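Local coordinates for periplasmic molybdate-binding protein (Azotobacter vinelandii, PDB 1ATG) that binds molybdate and tungstate in the periplasm, in a cleft between two domains, probably to feed an ABC transporter, at residues Pro71-Thr76 against Ala194-Ser199; Gly80-Trp85 against Trp180-Asn185; Ala100-Arg105 against Leu131-Ala136. One frame throughout, in Å; residues are numbered along the deposited sequence. Where two conformers were deposited one is given.

Interaction 1. Residues Pro71-Thr76 against Ala194-Ser199; sequences PGSRFT and AVITKS
An antiparallel beta pairing joins the start of strand 75-86 to the end of strand 191-196, and F75 and A194 form its hydrogen-bonded pair. A194 N gives its hydrogen to F75 O at 2.9 Å, almost in line with the carbonyl. The return bond, from F75 N to A194 O, is longer at 3.2 Å and lies in the carbonyl plane. A194 O also receives a CA-H...O contact from R74 CA, again at 3.2 Å.

Beyond this pair a side chain takes over from the backbone. I196 N donates to S73 OG at 3.0 Å, and the bond is nearly straight at 168°. The S73 hydroxyl sits between its backbone N and carbonyl carbon (chi1 70°), a turn that presents OG to the strand. The same OG is hydrogen-bonded to L70 O, so two partners fix its rotation. S73 CB rests against the I196 side chain.

The two strands belong to the mixed sheet of a periplasmic binding protein of the PBP clan. V195 carries the sheet on, through a backbone bond to F52 of strand 51-53. R74 and V195 lie side by side and point the same way, with R74 CB 3.7 Å from V195 CG1. The arginine chain then bends at chi3 (54°). Its NE forms a salt bridge with D64 and its NH1 a hydrogen bond with Q193. P60 of helix 58-65 touches both R74 and V195.

F75 and A194 share the other face, where M210 of helix 203-212 meets both. The F75 ring comes to A194 CB through CE1, at 4.2 Å. K214 makes a cation-pi contact with this ring. Farther out, P71 CD and K198 CD touch at 4.1 Å, where the two side chains cross at about a right angle.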
ATOM      1  N   PRO A  71      -2.795  16.393  16.518  1.00 19.49           N
ATOM      2  CA  PRO A  71      -1.513  16.224  17.173  1.00 19.19           C
ATOM      3  C   PRO A  71      -1.473  14.964  18.023  1.00 18.33           C
ATOM      4  O   PRO A  71      -2.453  14.629  18.687  1.00 19.27           O
ATOM      5  CB  PRO A  71      -1.353  17.494  18.002  1.00 19.70           C
ATOM      6  CG  PRO A  71      -2.222  18.502  17.325  1.00 20.66           C
ATOM      7  CD  PRO A  71      -3.393  17.728  16.773  1.00 19.86           C
ATOM      8  N   GLY A  72      -0.381  14.208  17.936  1.00 18.72           N
ATOM      9  CA  GLY A  72      -0.213  12.990  18.707  1.00 18.34           C
ATOM     10  C   GLY A  72      -0.875  11.748  18.143  1.00 16.77           C
ATOM     11  O   GLY A  72      -0.728  10.663  18.727  1.00 18.09           O
ATOM     12  N   SER A  73      -1.601  11.833  17.032  1.00 15.63           N
ATOM     13  CA  SER A  73      -2.288  10.683  16.476  1.00 15.27           C
ATOM     14  C   SER A  73      -1.475   9.901  15.450  1.00 12.23           C
ATOM     15  O   SER A  73      -1.881   8.771  15.130  1.00 14.31           O
ATOM     16  CB  SER A  73      -3.599  11.089  15.795  1.00 14.30           C
ATOM     17  OG  SER A  73      -3.364  11.816  14.596  1.00 13.41           O
ATOM     18  N   ARG A  74      -0.383  10.447  14.969  1.00 11.96           N
ATOM     19  CA  ARG A  74       0.397   9.741  13.946  1.00 11.08           C
ATOM     20  C   ARG A  74       1.145   8.529  14.465  1.00  9.86           C
ATOM     21  O   ARG A  74       1.860   8.611  15.470  1.00 11.22           O
ATOM     22  CB  ARG A  74       1.391  10.747  13.355  1.00 11.56           C
ATOM     23  CG  ARG A  74       2.110  10.182  12.132  1.00 12.92           C
ATOM     24  CD  ARG A  74       2.706  11.339  11.333  1.00 15.00           C
ATOM     25  NE  ARG A  74       3.557  12.168  12.189  1.00 16.55           N
ATOM     26  CZ  ARG A  74       4.809  11.838  12.467  1.00 16.46           C
ATOM     27  NH1 ARG A  74       5.380  10.748  11.986  1.00 20.58           N
ATOM     28  NH2 ARG A  74       5.531  12.638  13.257  1.00 22.14           N
ATOM     29  N   PHE A  75       1.036   7.397  13.764  1.00  9.35           N
ATOM     30  CA  PHE A  75       1.759   6.199  14.154  1.00  8.77           C
ATOM     31  C   PHE A  75       1.927   5.261  12.957  1.00  6.61           C
ATOM     32  O   PHE A  75       1.232   5.385  11.947  1.00  7.83           O
ATOM     33  CB  PHE A  75       1.068   5.491  15.316  1.00 10.33           C
ATOM     34  CG  PHE A  75      -0.123   4.658  14.949  1.00 10.15           C
ATOM     35  CD1 PHE A  75      -1.337   5.235  14.647  1.00 11.45           C
ATOM     36  CD2 PHE A  75      -0.042   3.269  14.918  1.00 10.54           C
ATOM     37  CE1 PHE A  75      -2.433   4.459  14.314  1.00 12.11           C
ATOM     38  CE2 PHE A  75      -1.117   2.484  14.579  1.00 10.63           C
ATOM     39  CZ  PHE A  75      -2.322   3.081  14.288  1.00 11.11           C
ATOM     40  N   THR A  76       2.901   4.386  13.091  1.00  7.43           N
ATOM     41  CA  THR A  76       3.146   3.364  12.070  1.00  6.24           C
ATOM     42  C   THR A  76       2.209   2.196  12.295  1.00  6.78           C
ATOM     43  O   THR A  76       2.360   1.487  13.307  1.00  7.90           O
ATOM     44  CB  THR A  76       4.603   2.900  12.094  1.00  8.77           C
ATOM     45  OG1 THR A  76       5.392   4.061  11.808  1.00  9.22           O
ATOM     46  CG2 THR A  76       4.871   1.823  11.063  1.00  7.36           C
ATOM     47  N   ALA A 194      -0.491   6.344   9.781  1.00  6.36           N
ATOM     48  CA  ALA A 194      -1.857   6.783   9.820  1.00  8.10           C
ATOM     49  C   ALA A 194      -1.978   8.003  10.743  1.00  7.99           C
ATOM     50  O   ALA A 194      -1.161   8.201  11.632  1.00  7.96           O
ATOM     51  CB  ALA A 194      -2.780   5.686  10.334  1.00 10.37           C
ATOM     52  N   VAL A 195      -2.983   8.814  10.442  1.00  8.28           N
ATOM     53  CA  VAL A 195      -3.266   9.975  11.281  1.00  8.78           C
ATOM     54  C   VAL A 195      -4.784  10.135  11.374  1.00  8.75           C
ATOM     55  O   VAL A 195      -5.574   9.696  10.548  1.00  9.50           O
ATOM     56  CB  VAL A 195      -2.727  11.319  10.759  1.00  9.70           C
ATOM     57  CG1 VAL A 195      -1.224  11.452  10.906  1.00 13.17           C
ATOM     58  CG2 VAL A 195      -3.142  11.568   9.310  1.00 11.86           C
ATOM     59  N   ILE A 196      -5.183  10.835  12.445  1.00  9.50           N
ATOM     60  CA  ILE A 196      -6.548  11.312  12.585  1.00  9.99           C
ATOM     61  C   ILE A 196      -6.551  12.725  11.969  1.00 10.27           C
ATOM     62  O   ILE A 196      -5.592  13.465  12.149  1.00 11.11           O
ATOM     63  CB  ILE A 196      -7.030  11.385  14.040  1.00 10.81           C
ATOM     64  CG1 ILE A 196      -7.139   9.967  14.620  1.00 11.32           C
ATOM     65  CG2 ILE A 196      -8.368  12.107  14.152  1.00 11.58           C
ATOM     66  CD1 ILE A 196      -7.489   9.941  16.097  1.00 13.12           C
ATOM     67  N   THR A 197      -7.584  13.009  11.196  1.00 10.92           N
ATOM     68  CA  THR A 197      -7.703  14.344  10.581  1.00 11.58           C
ATOM     69  C   THR A 197      -8.185  15.312  11.665  1.00 12.36           C
ATOM     70  O   THR A 197      -9.233  15.049  12.244  1.00 13.20           O
ATOM     71  CB  THR A 197      -8.629  14.270   9.370  1.00 10.82           C
ATOM     72  OG1 THR A 197      -8.084  13.375   8.367  1.00 16.56           O
ATOM     73  CG2 THR A 197      -8.794  15.639   8.713  1.00 14.39           C
ATOM     74  N   LYS A 198      -7.448  16.382  11.928  1.00 13.41           N
ATOM     75  CA  LYS A 198      -7.761  17.313  13.009  1.00 15.99           C
ATOM     76  C   LYS A 198      -9.181  17.829  13.059  1.00 17.87           C
ATOM     77  O   LYS A 198      -9.758  17.986  14.147  1.00 18.41           O
ATOM     78  CB  LYS A 198      -6.787  18.501  12.960  1.00 17.67           C
ATOM     79  CG  LYS A 198      -6.737  19.339  14.233  1.00 23.54           C
ATOM     80  CD  LYS A 198      -5.480  20.204  14.235  1.00 26.43           C
ATOM     81  CE  LYS A 198      -5.549  21.322  15.257  1.00 31.40           C
ATOM     82  NZ  LYS A 198      -4.338  22.193  15.185  1.00 34.01           N
ATOM     83  N   SER A 199      -9.804  18.082  11.925  1.00 16.10           N
ATOM     84  CA  SER A 199     -11.146  18.601  11.800  1.00 18.67           C
ATOM     85  C   SER A 199     -12.247  17.580  12.014  1.00 18.47           C
ATOM     86  O   SER A 199     -13.431  17.907  11.873  1.00 18.92           O
ATOM     87  CB  SER A 199     -11.294  19.210  10.392  1.00 18.55           C
ATOM     88  OG  SER A 199     -11.262  18.199   9.401  1.00 18.69           O
TER

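Interaction 2. Residues Gly80-Trp85 against Trp180-Asn185; sequences GKLVLW and WFPPAN
L84 and W180 form an antiparallel hydrogen-bonded pair. L84 N donates to W180 O at 2.8 Å, and W180 N donates to L84 O at 2.9 Å. Two residues away on each segment, a water takes the place of a direct bond, donating to both L82 O and P182 O.

The aromatic contacts centre on F181. K81 crosses its ring at about a right angle, with CE over one face, 3.6 Å from the ring centroid. K81 NZ is 4.4 Å from the same centroid, only 4° off the normal, a cation-pi contact. K81 has a second conformer, so this contact may not be constant. With CG opposite the backbone N (chi1 -172°), the extended chain passes by CD1 and CE1 and ends with NZ above the ring centre. L82 O lies at the ring's edge. A leucine in place of F181 would probably deprive the K81 ammonium of its aromatic face.

Among the apolar contacts, V83 CG2 meets F181 CE1 at 3.5 Å, the two side chains running alongside each other. Elsewhere, L84 CD2 packs on W180 CE3 at 3.9 Å, and L82 CD2 touches P182 CG at 4.1 Å.

V124 of helix 116-127 touches L82, W180 and P182. L82 also lies about 4 Å from the side chain of Y117, so this sheet-helix core backs the oxyanion pocket between the two domains.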
ATOM      1  N   GLY A  80       4.899  -2.486   4.788  1.00  4.62           N
ATOM      2  CA  GLY A  80       4.554  -3.293   3.631  1.00  4.40           C
ATOM      3  C   GLY A  80       5.695  -4.160   3.166  1.00  4.10           C
ATOM      4  O   GLY A  80       6.828  -4.132   3.671  1.00  4.75           O
ATOM      5  N   LYS A  81       5.391  -4.972   2.155  1.00  4.29           N
ATOM      6  CA  LYS A  81       6.381  -5.823   1.523  1.00  5.00           C
ATOM      7  C   LYS A  81       6.135  -5.762   0.022  1.00  4.63           C
ATOM      8  O   LYS A  81       5.080  -6.186  -0.469  1.00  5.42           O
ATOM      9  CB  LYS A  81       6.223  -7.253   2.032  0.50  7.11           C
ATOM     10  CG  LYS A  81       7.308  -8.222   1.612  0.50 12.02           C
ATOM     11  CD  LYS A  81       7.353  -9.435   2.535  0.50 11.07           C
ATOM     12  CE  LYS A  81       8.529 -10.335   2.186  0.50 16.06           C
ATOM     13  NZ  LYS A  81       8.774 -11.356   3.244  0.50 18.54           N
ATOM     14  N   LEU A  82       7.117  -5.249  -0.689  1.00  4.60           N
ATOM     15  CA  LEU A  82       7.030  -5.144  -2.141  1.00  4.50           C
ATOM     16  C   LEU A  82       7.206  -6.505  -2.785  1.00  3.67           C
ATOM     17  O   LEU A  82       8.053  -7.323  -2.376  1.00  4.81           O
ATOM     18  CB  LEU A  82       8.163  -4.233  -2.615  1.00  4.72           C
ATOM     19  CG  LEU A  82       8.204  -3.959  -4.120  1.00  4.84           C
ATOM     20  CD1 LEU A  82       7.023  -3.123  -4.590  1.00  6.13           C
ATOM     21  CD2 LEU A  82       9.508  -3.233  -4.437  1.00  5.24           C
ATOM     22  N   VAL A  83       6.440  -6.762  -3.847  1.00  3.56           N
ATOM     23  CA  VAL A  83       6.550  -8.013  -4.571  1.00  4.26           C
ATOM     24  C   VAL A  83       6.552  -7.772  -6.075  1.00  3.30           C
ATOM     25  O   VAL A  83       5.740  -6.953  -6.570  1.00  4.75           O
ATOM     26  CB  VAL A  83       5.397  -8.996  -4.280  1.00  5.92           C
ATOM     27  CG1 VAL A  83       5.806 -10.406  -4.707  1.00  7.27           C
ATOM     28  CG2 VAL A  83       4.946  -9.016  -2.836  1.00  8.46           C
ATOM     29  N   LEU A  84       7.448  -8.425  -6.786  1.00  3.73           N
ATOM     30  CA  LEU A  84       7.365  -8.489  -8.244  1.00  3.56           C
ATOM     31  C   LEU A  84       6.474  -9.702  -8.546  1.00  3.72           C
ATOM     32  O   LEU A  84       6.757 -10.821  -8.064  1.00  4.86           O
ATOM     33  CB  LEU A  84       8.743  -8.703  -8.853  1.00  4.40           C
ATOM     34  CG  LEU A  84       8.724  -8.884 -10.381  1.00  4.04           C
ATOM     35  CD1 LEU A  84       8.290  -7.610 -11.085  1.00  5.77           C
ATOM     36  CD2 LEU A  84      10.099  -9.319 -10.862  1.00  5.69           C
ATOM     37  N   TRP A  85       5.393  -9.490  -9.265  1.00  3.51           N
ATOM     38  CA  TRP A  85       4.407 -10.537  -9.471  1.00  3.68           C
ATOM     39  C   TRP A  85       4.076 -10.645 -10.945  1.00  4.70           C
ATOM     40  O   TRP A  85       4.109  -9.685 -11.701  1.00  4.36           O
ATOM     41  CB  TRP A  85       3.142 -10.136  -8.690  1.00  4.44           C
ATOM     42  CG  TRP A  85       2.020 -11.127  -8.694  1.00  4.13           C
ATOM     43  CD1 TRP A  85       2.100 -12.472  -8.431  1.00  5.23           C
ATOM     44  CD2 TRP A  85       0.649 -10.858  -9.001  1.00  4.24           C
ATOM     45  NE1 TRP A  85       0.849 -13.035  -8.533  1.00  5.35           N
ATOM     46  CE2 TRP A  85      -0.056 -12.082  -8.887  1.00  4.57           C
ATOM     47  CE3 TRP A  85      -0.072  -9.712  -9.337  1.00  4.37           C
ATOM     48  CZ2 TRP A  85      -1.423 -12.170  -9.105  1.00  5.49           C
ATOM     49  CZ3 TRP A  85      -1.438  -9.818  -9.544  1.00  5.88           C
ATOM     50  CH2 TRP A  85      -2.105 -11.038  -9.418  1.00  6.82           C
ATOM     51  N   TRP A 180       8.520 -12.696  -6.832  1.00  5.67           N
ATOM     52  CA  TRP A 180       9.850 -12.489  -6.277  1.00  5.45           C
ATOM     53  C   TRP A 180       9.790 -11.310  -5.319  1.00  5.38           C
ATOM     54  O   TRP A 180       9.270 -10.245  -5.659  1.00  5.44           O
ATOM     55  CB  TRP A 180      10.878 -12.165  -7.348  1.00  6.61           C
ATOM     56  CG  TRP A 180      12.229 -11.725  -6.868  1.00  6.31           C
ATOM     57  CD1 TRP A 180      13.105 -12.438  -6.089  1.00  7.76           C
ATOM     58  CD2 TRP A 180      12.867 -10.466  -7.112  1.00  5.41           C
ATOM     59  NE1 TRP A 180      14.246 -11.714  -5.866  1.00  7.54           N
ATOM     60  CE2 TRP A 180      14.135 -10.500  -6.487  1.00  7.46           C
ATOM     61  CE3 TRP A 180      12.501  -9.329  -7.831  1.00  6.27           C
ATOM     62  CZ2 TRP A 180      15.025  -9.440  -6.573  1.00  7.73           C
ATOM     63  CZ3 TRP A 180      13.397  -8.274  -7.903  1.00  8.04           C
ATOM     64  CH2 TRP A 180      14.649  -8.329  -7.274  1.00  7.77           C
ATOM     65  N   PHE A 181      10.274 -11.528  -4.101  1.00  4.96           N
ATOM     66  CA  PHE A 181      10.397 -10.447  -3.131  1.00  4.95           C
ATOM     67  C   PHE A 181      11.750  -9.792  -3.296  1.00  5.85           C
ATOM     68  O   PHE A 181      12.791 -10.389  -2.967  1.00  7.15           O
ATOM     69  CB  PHE A 181      10.308 -10.954  -1.684  1.00  6.02           C
ATOM     70  CG  PHE A 181       8.978 -11.518  -1.300  1.00  5.43           C
ATOM     71  CD1 PHE A 181       7.894 -10.669  -1.088  1.00  9.24           C
ATOM     72  CD2 PHE A 181       8.780 -12.876  -1.139  1.00  7.92           C
ATOM     73  CE1 PHE A 181       6.657 -11.170  -0.721  1.00 11.33           C
ATOM     74  CE2 PHE A 181       7.546 -13.378  -0.771  1.00  7.84           C
ATOM     75  CZ  PHE A 181       6.481 -12.534  -0.560  1.00  9.42           C
ATOM     76  N   PRO A 182      11.848  -8.565  -3.760  1.00  4.68           N
ATOM     77  CA  PRO A 182      13.157  -7.911  -3.751  1.00  5.10           C
ATOM     78  C   PRO A 182      13.666  -7.831  -2.313  1.00  4.79           C
ATOM     79  O   PRO A 182      12.917  -7.517  -1.389  1.00  5.51           O
ATOM     80  CB  PRO A 182      12.865  -6.527  -4.302  1.00  6.28           C
ATOM     81  CG  PRO A 182      11.593  -6.661  -5.082  1.00  6.54           C
ATOM     82  CD  PRO A 182      10.789  -7.689  -4.294  1.00  5.56           C
ATOM     83  N   PRO A 183      14.942  -8.133  -2.091  1.00  5.44           N
ATOM     84  CA  PRO A 183      15.506  -8.030  -0.742  1.00  6.32           C
ATOM     85  C   PRO A 183      15.311  -6.627  -0.183  1.00  6.36           C
ATOM     86  O   PRO A 183      15.204  -5.619  -0.887  1.00  6.19           O
ATOM     87  CB  PRO A 183      16.968  -8.408  -0.943  1.00  8.26           C
ATOM     88  CG  PRO A 183      16.959  -9.305  -2.137  1.00  7.66           C
ATOM     89  CD  PRO A 183      15.913  -8.686  -3.052  1.00  6.84           C
ATOM     90  N   ALA A 184      15.352  -6.550   1.162  1.00  6.83           N
ATOM     91  CA  ALA A 184      15.087  -5.304   1.870  1.00  5.43           C
ATOM     92  C   ALA A 184      16.107  -4.195   1.662  1.00  5.83           C
ATOM     93  O   ALA A 184      15.780  -3.049   1.929  1.00  6.20           O
ATOM     94  CB  ALA A 184      14.910  -5.582   3.360  1.00  9.11           C
ATOM     95  N   ASN A 185      17.282  -4.527   1.143  1.00  5.82           N
ATOM     96  CA  ASN A 185      18.262  -3.497   0.821  1.00  6.72           C
ATOM     97  C   ASN A 185      18.115  -2.987  -0.606  1.00  7.35           C
ATOM     98  O   ASN A 185      18.884  -2.108  -1.010  1.00  8.17           O
ATOM     99  CB  ASN A 185      19.689  -4.002   1.054  1.00  8.62           C
ATOM    100  CG  ASN A 185      20.055  -5.208   0.224  1.00 10.82           C
ATOM    101  OD1 ASN A 185      19.282  -6.137   0.014  1.00 10.51           O
ATOM    102  ND2 ASN A 185      21.285  -5.237  -0.279  1.00 15.28           N
TER
HETATM  103  O   HOH W   1      10.282  -7.230  -0.679  1.00  5.77           O

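Interaction 3. Residues Ala100-Arg105 against Leu131-Ala136; sequences AGNGWR and LDKLTA
The loop 100-105 and the helix 131-136 stay apart as backbones, their nearest CA atoms, those of A100 and L134, being 9.0 Å from each other. W104 and L134 make the apolar contact, crossing at about a right angle. The six-membered end of the indole does the touching, with CH2 3.7 Å from L134 CD2. With CG between its backbone N and carbonyl carbon (chi1 52°), the indole is turned toward the helix. Its NE1 is hydrogen-bonded to V98 O.

In one of its two conformers, K133 reaches over to the loop with a chain bent at chi2 and chi4. Its NZ makes a weak hydrogen bond to N102 OD1 at 3.5 Å. One water accepts from K133 NZ at 2.6 Å and donates to G101 O at 2.8 Å. Another accepts from K133 NZ and donates to N102 OD1 at 2.6 Å. K133 NZ also bonds to Q137 OE1, while R139 binds G101 O and makes a cation-pi contact with W104. The ammonium is thus held to the loop mainly through water, a link that is probably adaptable, as the second conformer suggests.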
ATOM      1  N   ALA A 100      15.955  -8.479 -16.054  1.00  8.33           N
ATOM      2  CA  ALA A 100      17.028  -8.093 -16.960  1.00  9.97           C
ATOM      3  C   ALA A 100      16.879  -8.695 -18.348  1.00 11.38           C
ATOM      4  O   ALA A 100      17.686  -8.364 -19.230  1.00 13.73           O
ATOM      5  CB  ALA A 100      18.367  -8.502 -16.355  1.00 11.77           C
ATOM      6  N   GLY A 101      15.885  -9.537 -18.576  1.00 11.14           N
ATOM      7  CA  GLY A 101      15.691 -10.179 -19.865  1.00 11.76           C
ATOM      8  C   GLY A 101      14.560  -9.572 -20.687  1.00 10.83           C
ATOM      9  O   GLY A 101      13.902  -8.606 -20.322  1.00 10.81           O
ATOM     10  N   ASN A 102      14.352 -10.193 -21.848  1.00 10.98           N
ATOM     11  CA  ASN A 102      13.330  -9.749 -22.794  1.00 11.98           C
ATOM     12  C   ASN A 102      12.221 -10.766 -22.959  1.00 12.29           C
ATOM     13  O   ASN A 102      11.518 -10.780 -23.979  1.00 14.28           O
ATOM     14  CB  ASN A 102      13.999  -9.423 -24.137  1.00 15.80           C
ATOM     15  CG  ASN A 102      15.010  -8.300 -24.028  1.00 20.26           C
ATOM     16  OD1 ASN A 102      14.797  -7.291 -23.351  1.00 22.22           O
ATOM     17  ND2 ASN A 102      16.149  -8.471 -24.696  1.00 26.95           N
ATOM     18  N   GLY A 103      11.983 -11.593 -21.949  1.00 12.31           N
ATOM     19  CA  GLY A 103      10.941 -12.606 -21.957  1.00 12.24           C
ATOM     20  C   GLY A 103       9.582 -12.139 -21.463  1.00 10.03           C
ATOM     21  O   GLY A 103       8.728 -12.937 -21.075  1.00 11.81           O
ATOM     22  N   TRP A 104       9.312 -10.849 -21.519  1.00  8.69           N
ATOM     23  CA  TRP A 104       8.059 -10.256 -21.065  1.00  7.90           C
ATOM     24  C   TRP A 104       7.946  -8.903 -21.751  1.00  6.86           C
ATOM     25  O   TRP A 104       8.964  -8.335 -22.192  1.00  8.39           O
ATOM     26  CB  TRP A 104       8.021 -10.116 -19.549  1.00  7.39           C
ATOM     27  CG  TRP A 104       9.211  -9.404 -18.976  1.00  7.61           C
ATOM     28  CD1 TRP A 104      10.417  -9.966 -18.645  1.00  8.17           C
ATOM     29  CD2 TRP A 104       9.320  -8.011 -18.680  1.00  6.43           C
ATOM     30  NE1 TRP A 104      11.264  -9.002 -18.160  1.00  8.92           N
ATOM     31  CE2 TRP A 104      10.620  -7.797 -18.159  1.00  7.21           C
ATOM     32  CE3 TRP A 104       8.461  -6.923 -18.775  1.00  6.32           C
ATOM     33  CZ2 TRP A 104      11.050  -6.534 -17.771  1.00  7.29           C
ATOM     34  CZ3 TRP A 104       8.892  -5.677 -18.390  1.00  6.24           C
ATOM     35  CH2 TRP A 104      10.187  -5.479 -17.879  1.00  7.81           C
ATOM     36  N   ARG A 105       6.746  -8.369 -21.800  1.00  5.52           N
ATOM     37  CA  ARG A 105       6.468  -7.137 -22.519  1.00  5.69           C
ATOM     38  C   ARG A 105       6.499  -5.930 -21.604  1.00  5.05           C
ATOM     39  O   ARG A 105       7.458  -5.148 -21.675  1.00  8.07           O
ATOM     40  CB  ARG A 105       5.128  -7.280 -23.257  1.00  5.70           C
ATOM     41  CG  ARG A 105       5.174  -8.352 -24.354  1.00  6.67           C
ATOM     42  CD  ARG A 105       3.771  -8.730 -24.815  1.00  7.32           C
ATOM     43  NE  ARG A 105       3.174  -9.616 -23.791  1.00  6.04           N
ATOM     44  CZ  ARG A 105       2.062 -10.309 -24.030  1.00  6.20           C
ATOM     45  NH1 ARG A 105       1.427 -10.186 -25.186  1.00  6.70           N
ATOM     46  NH2 ARG A 105       1.578 -11.114 -23.108  1.00  7.25           N
ATOM     47  N   LEU A 131      16.435   0.764 -14.522  1.00  6.06           N
ATOM     48  CA  LEU A 131      15.421   1.776 -14.735  1.00  6.23           C
ATOM     49  C   LEU A 131      15.599   2.491 -16.062  1.00  6.31           C
ATOM     50  O   LEU A 131      14.638   2.676 -16.807  1.00  7.35           O
ATOM     51  CB  LEU A 131      15.370   2.780 -13.583  1.00  7.37           C
ATOM     52  CG  LEU A 131      14.245   3.808 -13.654  1.00  6.84           C
ATOM     53  CD1 LEU A 131      12.886   3.113 -13.689  1.00  8.57           C
ATOM     54  CD2 LEU A 131      14.293   4.764 -12.463  1.00  8.86           C
ATOM     55  N   ASP A 132      16.831   2.925 -16.368  1.00  6.67           N
ATOM     56  CA  ASP A 132      17.023   3.642 -17.636  1.00  6.97           C
ATOM     57  C   ASP A 132      16.691   2.773 -18.847  1.00  7.82           C
ATOM     58  O   ASP A 132      16.032   3.296 -19.755  1.00  8.48           O
ATOM     59  CB  ASP A 132      18.457   4.160 -17.717  1.00  9.30           C
ATOM     60  CG  ASP A 132      18.776   5.249 -16.708  1.00 10.44           C
ATOM     61  OD1 ASP A 132      17.856   5.922 -16.220  1.00 11.67           O
ATOM     62  OD2 ASP A 132      19.983   5.405 -16.402  1.00 12.59           O
ATOM     63  N   LYS A 133      17.174   1.548 -18.832  1.00  7.17           N
ATOM     64  CA  LYS A 133      16.914   0.673 -19.985  1.00  8.84           C
ATOM     65  C   LYS A 133      15.431   0.412 -20.174  1.00  7.98           C
ATOM     66  O   LYS A 133      14.903   0.534 -21.292  1.00  8.91           O
ATOM     67  CB  LYS A 133      17.673  -0.637 -19.783  0.50 12.31           C
ATOM     68  CG  LYS A 133      17.319  -1.780 -20.721  0.50 18.25           C
ATOM     69  CD  LYS A 133      17.338  -3.112 -19.983  0.50 19.20           C
ATOM     70  CE  LYS A 133      17.409  -4.295 -20.928  0.50 22.16           C
ATOM     71  NZ  LYS A 133      16.056  -4.830 -21.246  0.50 18.97           N
ATOM     72  N   LEU A 134      14.715   0.068 -19.091  1.00  7.69           N
ATOM     73  CA  LEU A 134      13.293  -0.266 -19.231  1.00  7.08           C
ATOM     74  C   LEU A 134      12.462   0.954 -19.561  1.00  7.29           C
ATOM     75  O   LEU A 134      11.429   0.859 -20.253  1.00  9.12           O
ATOM     76  CB  LEU A 134      12.796  -0.973 -17.971  1.00  7.35           C
ATOM     77  CG  LEU A 134      13.416  -2.355 -17.768  1.00  7.76           C
ATOM     78  CD1 LEU A 134      12.980  -2.924 -16.420  1.00  9.50           C
ATOM     79  CD2 LEU A 134      13.069  -3.326 -18.888  1.00 10.34           C
ATOM     80  N   THR A 135      12.879   2.133 -19.133  1.00  7.62           N
ATOM     81  CA  THR A 135      12.206   3.373 -19.486  1.00  8.16           C
ATOM     82  C   THR A 135      12.427   3.674 -20.966  1.00  8.40           C
ATOM     83  O   THR A 135      11.479   3.976 -21.700  1.00 10.07           O
ATOM     84  CB  THR A 135      12.738   4.526 -18.622  1.00  8.73           C
ATOM     85  OG1 THR A 135      12.438   4.260 -17.240  1.00  8.42           O
ATOM     86  CG2 THR A 135      12.100   5.855 -19.003  1.00 11.15           C
ATOM     87  N   ALA A 136      13.665   3.538 -21.447  1.00  9.44           N
ATOM     88  CA  ALA A 136      13.975   3.786 -22.856  1.00  9.48           C
ATOM     89  C   ALA A 136      13.219   2.835 -23.776  1.00 10.66           C
ATOM     90  O   ALA A 136      12.769   3.213 -24.873  1.00 10.70           O
ATOM     91  CB  ALA A 136      15.469   3.648 -23.105  1.00 10.73           C
TER
HETATM   92  O   HOH W   2      15.032  -6.223 -19.265  1.00 14.03           O
HETATM   93  O   HOH W   3      16.522  -5.443 -23.860  1.00 43.84           O

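Interactions 1 and 2 both use strand 75-86, at separate points along it, and lie on opposite sides of the chain's centre. Each contains one antiparallel hydrogen-bonded pair of the same sheet. Interaction 2 is the more buried, and the L82 side chain comes close to the anion pocket. Interaction 1 is partly buried and passes at its outer end into exposed loop residues. Interaction 3 lies farthest from the chain's centre and away from the pocket, on the same side as interaction 2. It pairs no strands, and joins a loop to a helix through one apolar touch, bridging waters and a weak direct side-chain hydrogen bond. Backbone-to-backbone bonds between segments are confined to the two sheet contacts.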